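Local coordinates for protein putative hydroxymethylglutaryl-CoA synthase (Streptococcus mutans, PDB 3SQZ) that binds coenzyme A and probably catalyses the condensation of acetyl-CoA with acetoacetyl-CoA to give hydroxymethylglutaryl-CoA, at residues F266-P269 with L273-K276. Numbering follows the deposited sequence.
With COA (coenzyme A), chain D.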
ATOM      1  N   PHE A 266       5.187  -4.122  -9.035  1.00  9.80           N
ATOM      2  CA  PHE A 266       4.618  -2.899  -9.576  1.00  9.81           C
ATOM      3  C   PHE A 266       3.584  -2.308  -8.649  1.00 10.28           C
ATOM      4  O   PHE A 266       2.936  -3.007  -7.886  1.00 11.19           O
ATOM      5  CB  PHE A 266       3.944  -3.187 -10.917  1.00 11.21           C
ATOM      6  CG  PHE A 266       4.863  -3.804 -11.917  1.00 11.39           C
ATOM      7  CD1 PHE A 266       5.561  -3.020 -12.819  1.00 12.71           C
ATOM      8  CD2 PHE A 266       5.071  -5.175 -11.928  1.00 12.05           C
ATOM      9  CE1 PHE A 266       6.436  -3.593 -13.725  1.00 13.61           C
ATOM     10  CE2 PHE A 266       5.950  -5.754 -12.827  1.00 13.39           C
ATOM     11  CZ  PHE A 266       6.627  -4.964 -13.734  1.00 14.04           C
ATOM     12  N   HIS A 267       3.394  -1.004  -8.731  1.00 11.03           N
ATOM     13  CA  HIS A 267       2.275  -0.354  -8.088  0.58 11.47           C
ATOM     14  C   HIS A 267       0.978  -1.028  -8.567  1.00 11.62           C
ATOM     15  O   HIS A 267       0.875  -1.374  -9.756  1.00 12.73           O
ATOM     16  CB  HIS A 267       2.302   1.133  -8.440  0.58 12.71           C
ATOM     17  CG  HIS A 267       1.076   1.863  -8.018  0.58 12.23           C
ATOM     18  ND1 HIS A 267       0.553   1.751  -6.749  0.58 12.35           N
ATOM     19  CD2 HIS A 267       0.252   2.692  -8.699  0.58 12.76           C
ATOM     20  CE1 HIS A 267      -0.545   2.480  -6.668  0.58 10.94           C
ATOM     21  NE2 HIS A 267      -0.748   3.063  -7.835  0.58 12.23           N
ATOM     22  N   LEU A 268       0.003  -1.189  -7.674  1.00 11.45           N
ATOM     23  CA  LEU A 268      -1.163  -2.047  -7.916  1.00 13.38           C
ATOM     24  C   LEU A 268      -2.514  -1.376  -7.645  1.00 12.80           C
ATOM     25  O   LEU A 268      -3.249  -1.762  -6.735  1.00 13.47           O
ATOM     26  CB  LEU A 268      -1.042  -3.330  -7.076  1.00 14.30           C
ATOM     27  CG  LEU A 268      -0.324  -4.492  -7.753  1.00 14.72           C
ATOM     28  CD1 LEU A 268       0.114  -5.536  -6.742  1.00 15.22           C
ATOM     29  CD2 LEU A 268      -1.253  -5.101  -8.781  1.00 15.78           C
ATOM     30  N   PRO A 269      -2.866  -0.368  -8.447  1.00 13.16           N
ATOM     31  CA  PRO A 269      -4.204   0.219  -8.291  1.00 14.04           C
ATOM     32  C   PRO A 269      -5.286  -0.758  -8.743  1.00 13.87           C
ATOM     33  O   PRO A 269      -6.399  -0.727  -8.235  1.00 15.47           O
ATOM     34  CB  PRO A 269      -4.157   1.454  -9.195  1.00 15.29           C
ATOM     35  CG  PRO A 269      -3.117   1.132 -10.214  1.00 15.08           C
ATOM     36  CD  PRO A 269      -2.096   0.257  -9.534  1.00 14.04           C
ATOM     37  N   LEU A 273      -3.429  -3.203 -14.606  1.00 11.95           N
ATOM     38  CA  LEU A 273      -2.430  -2.175 -14.895  1.00 12.28           C
ATOM     39  C   LEU A 273      -1.018  -2.697 -14.642  1.00 11.68           C
ATOM     40  O   LEU A 273      -0.108  -2.452 -15.429  1.00 11.95           O
ATOM     41  CB  LEU A 273      -2.692  -0.894 -14.100  1.00 13.70           C
ATOM     42  CG  LEU A 273      -1.735   0.256 -14.432  1.00 15.24           C
ATOM     43  CD1 LEU A 273      -1.783   0.584 -15.919  1.00 16.14           C
ATOM     44  CD2 LEU A 273      -2.070   1.491 -13.609  1.00 17.86           C
ATOM     45  N   ALA A 274      -0.846  -3.429 -13.546  1.00 11.59           N
ATOM     46  CA  ALA A 274       0.449  -4.011 -13.238  1.00 11.59           C
ATOM     47  C   ALA A 274       0.864  -5.015 -14.313  1.00 11.07           C
ATOM     48  O   ALA A 274       2.035  -5.101 -14.670  1.00 11.96           O
ATOM     49  CB  ALA A 274       0.434  -4.666 -11.878  1.00 12.52           C
ATOM     50  N   LEU A 275      -0.098  -5.787 -14.822  1.00 11.35           N
ATOM     51  CA  LEU A 275       0.182  -6.722 -15.914  1.00 11.43           C
ATOM     52  C   LEU A 275       0.651  -5.981 -17.171  1.00 11.94           C
ATOM     53  O   LEU A 275       1.574  -6.418 -17.855  1.00 12.41           O
ATOM     54  CB  LEU A 275      -1.047  -7.583 -16.213  1.00 12.42           C
ATOM     55  CG  LEU A 275      -0.924  -8.552 -17.392  1.00 13.48           C
ATOM     56  CD1 LEU A 275       0.204  -9.559 -17.180  1.00 14.02           C
ATOM     57  CD2 LEU A 275      -2.256  -9.255 -17.620  1.00 14.89           C
ATOM     58  N   LYS A 276       0.014  -4.857 -17.477  1.00 12.82           N
ATOM     59  CA  LYS A 276       0.472  -4.026 -18.583  1.00 13.46           C
ATOM     60  C   LYS A 276       1.906  -3.547 -18.350  1.00 13.28           C
ATOM     61  O   LYS A 276       2.713  -3.519 -19.277  1.00 14.90           O
ATOM     62  CB  LYS A 276      -0.467  -2.840 -18.795  1.00 14.23           C
ATOM     63  CG  LYS A 276      -1.826  -3.229 -19.330  1.00 15.13           C
ATOM     64  CD  LYS A 276      -2.697  -2.002 -19.512  1.00 15.65           C
ATOM     65  CE  LYS A 276      -4.049  -2.369 -20.098  1.00 17.01           C
ATOM     66  NZ  LYS A 276      -4.854  -1.142 -20.337  1.00 18.67           N
TER
HETATM   67  N1A COA D 601     -14.763  -8.762 -20.620  1.00 29.70           N
HETATM   68  C2A COA D 601     -13.442  -8.587 -20.404  1.00 28.91           C
HETATM   69  N3A COA D 601     -12.921  -7.310 -20.288  1.00 28.18           N
HETATM   70  C4A COA D 601     -13.750  -6.236 -20.392  1.00 28.01           C
HETATM   71  C5A COA D 601     -15.116  -6.407 -20.617  1.00 28.84           C
HETATM   72  C6A COA D 601     -15.620  -7.648 -20.729  1.00 29.44           C
HETATM   73  N6A COA D 601     -17.022  -7.841 -20.953  1.00 30.16           N
HETATM   74  N7A COA D 601     -15.705  -5.171 -20.678  1.00 28.97           N
HETATM   75  C8A COA D 601     -14.757  -4.246 -20.503  1.00 28.40           C
HETATM   76  N9A COA D 601     -13.529  -4.936 -20.345  1.00 27.21           N
HETATM   77  C1B COA D 601     -12.253  -4.332 -19.986  1.00 26.40           C
HETATM   78  C2B COA D 601     -11.232  -3.731 -20.991  1.00 25.82           C
HETATM   79  O2B COA D 601     -11.115  -3.939 -22.326  1.00 26.13           O
HETATM   80  C3B COA D 601     -10.113  -3.319 -20.051  1.00 24.61           C
HETATM   81  O3B COA D 601      -8.835  -3.821 -20.051  1.00 23.42           O
HETATM   82  P3B COA D 601      -7.785  -3.419 -21.111  1.00 22.41           P
HETATM   83  O7A COA D 601      -7.251  -1.978 -20.776  1.00 23.47           O
HETATM   84  O8A COA D 601      -6.652  -4.481 -20.950  1.00 23.62           O
HETATM   85  O9A COA D 601      -8.399  -3.468 -22.487  1.00 24.25           O
HETATM   86  C4B COA D 601     -10.867  -2.930 -18.837  1.00 24.40           C
HETATM   87  O4B COA D 601     -11.735  -4.065 -18.650  1.00 24.25           O
HETATM   88  C5B COA D 601     -11.196  -1.533 -18.433  1.00 25.14           C
HETATM   89  O5B COA D 601     -12.131  -1.106 -19.387  1.00 25.57           O
HETATM   90  P1A COA D 601     -12.710   0.365 -19.323  1.00 25.08           P
HETATM   91  O1A COA D 601     -11.529   1.414 -19.366  1.00 26.72           O
HETATM   92  O2A COA D 601     -13.678   0.582 -20.469  1.00 26.44           O
HETATM   93  O3A COA D 601     -13.459   0.470 -17.921  1.00 25.60           O
HETATM   94  P2A COA D 601     -13.838   1.833 -17.201  1.00 26.99           P
HETATM   95  O4A COA D 601     -14.201   2.948 -18.252  1.00 29.13           O
HETATM   96  O5A COA D 601     -15.009   1.594 -16.275  1.00 29.47           O
HETATM   97  O6A COA D 601     -12.581   2.332 -16.347  1.00 23.14           O
HETATM   98  CBP COA D 601     -10.577   2.154 -14.985  1.00 21.77           C
HETATM   99  CCP COA D 601     -11.631   1.453 -15.805  1.00 22.95           C
HETATM  100  CDP COA D 601      -9.822   3.091 -15.865  1.00 23.25           C
HETATM  101  CEP COA D 601      -9.617   1.152 -14.390  1.00 21.49           C
HETATM  102  CAP COA D 601     -11.284   2.900 -13.889  1.00 20.32           C
HETATM  103  OAP COA D 601     -11.768   2.058 -12.922  1.00 19.90           O
HETATM  104  C9P COA D 601     -10.437   4.002 -13.282  1.00 20.14           C
HETATM  105  O9P COA D 601     -10.229   5.068 -13.852  1.00 20.57           O
HETATM  106  N8P COA D 601      -9.918   3.731 -11.929  1.00 19.37           N
HETATM  107  C7P COA D 601      -8.959   4.618 -11.299  1.00 19.36           C
HETATM  108  C6P COA D 601      -7.571   4.546 -11.899  1.00 20.80           C
HETATM  109  C5P COA D 601      -6.538   5.375 -11.134  1.00 19.98           C
HETATM  110  O5P COA D 601      -6.709   5.676  -9.976  1.00 18.49           O
HETATM  111  N4P COA D 601      -5.306   5.717 -11.794  1.00 20.24           N
HETATM  112  C3P COA D 601      -4.250   6.420 -11.049  1.00 19.64           C
HETATM  113  C2P COA D 601      -3.005   5.635 -10.746  1.00 21.71           C
HETATM  114  S1P COA D 601      -2.314   4.720 -12.086  1.00 24.23           S
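Ala-274 sets its methyl group against the segment 266-269, where three residues meet it. The CD2 branch of Leu-268 comes closest, 3.6 Å from Ala-274 CB, while Phe-266 brings only its CB to the methyl, at 3.9 Å. The backbone carbonyl oxygen of His-267 also lies against this methyl and is hydrogen-bonded elsewhere, to Tyr-239. With chi1 at -57°, Phe-266 carries its ring anti to its own carbonyl carbon, and Ala-274 O sits 4.1 Å above one face, displaced toward the rim near CD2. Phe-264 stacks on the same ring. In this thiolase fold, 266-269 runs from the end of strand 263-266, an outermost strand of the sheet, toward helix 271-279, and it carries His-267, the predicted proton donor/acceptor. In one of the two modelled conformers of His-267, Pro-269 lays CD over one face of the imidazole, off centre. The neighbouring ring carbon, Pro-269 CG, meets Leu-273 CD2 at 3.6 Å, the two side chains crossing at about a right angle. Because Leu-273 holds CG anti to its backbone N (chi1 -176°), the same CD2 methyl also reaches the thiol end of coenzyme A, 3.6 Å from S1P. Lys-276 touches the other end of the cofactor: its chain is fully extended beyond CG, and NZ donates a 2.6 Å hydrogen bond to O7A of the 3'-phosphate. Lys-272, just ahead on the same helix, gives the cofactor a further hydrogen bond.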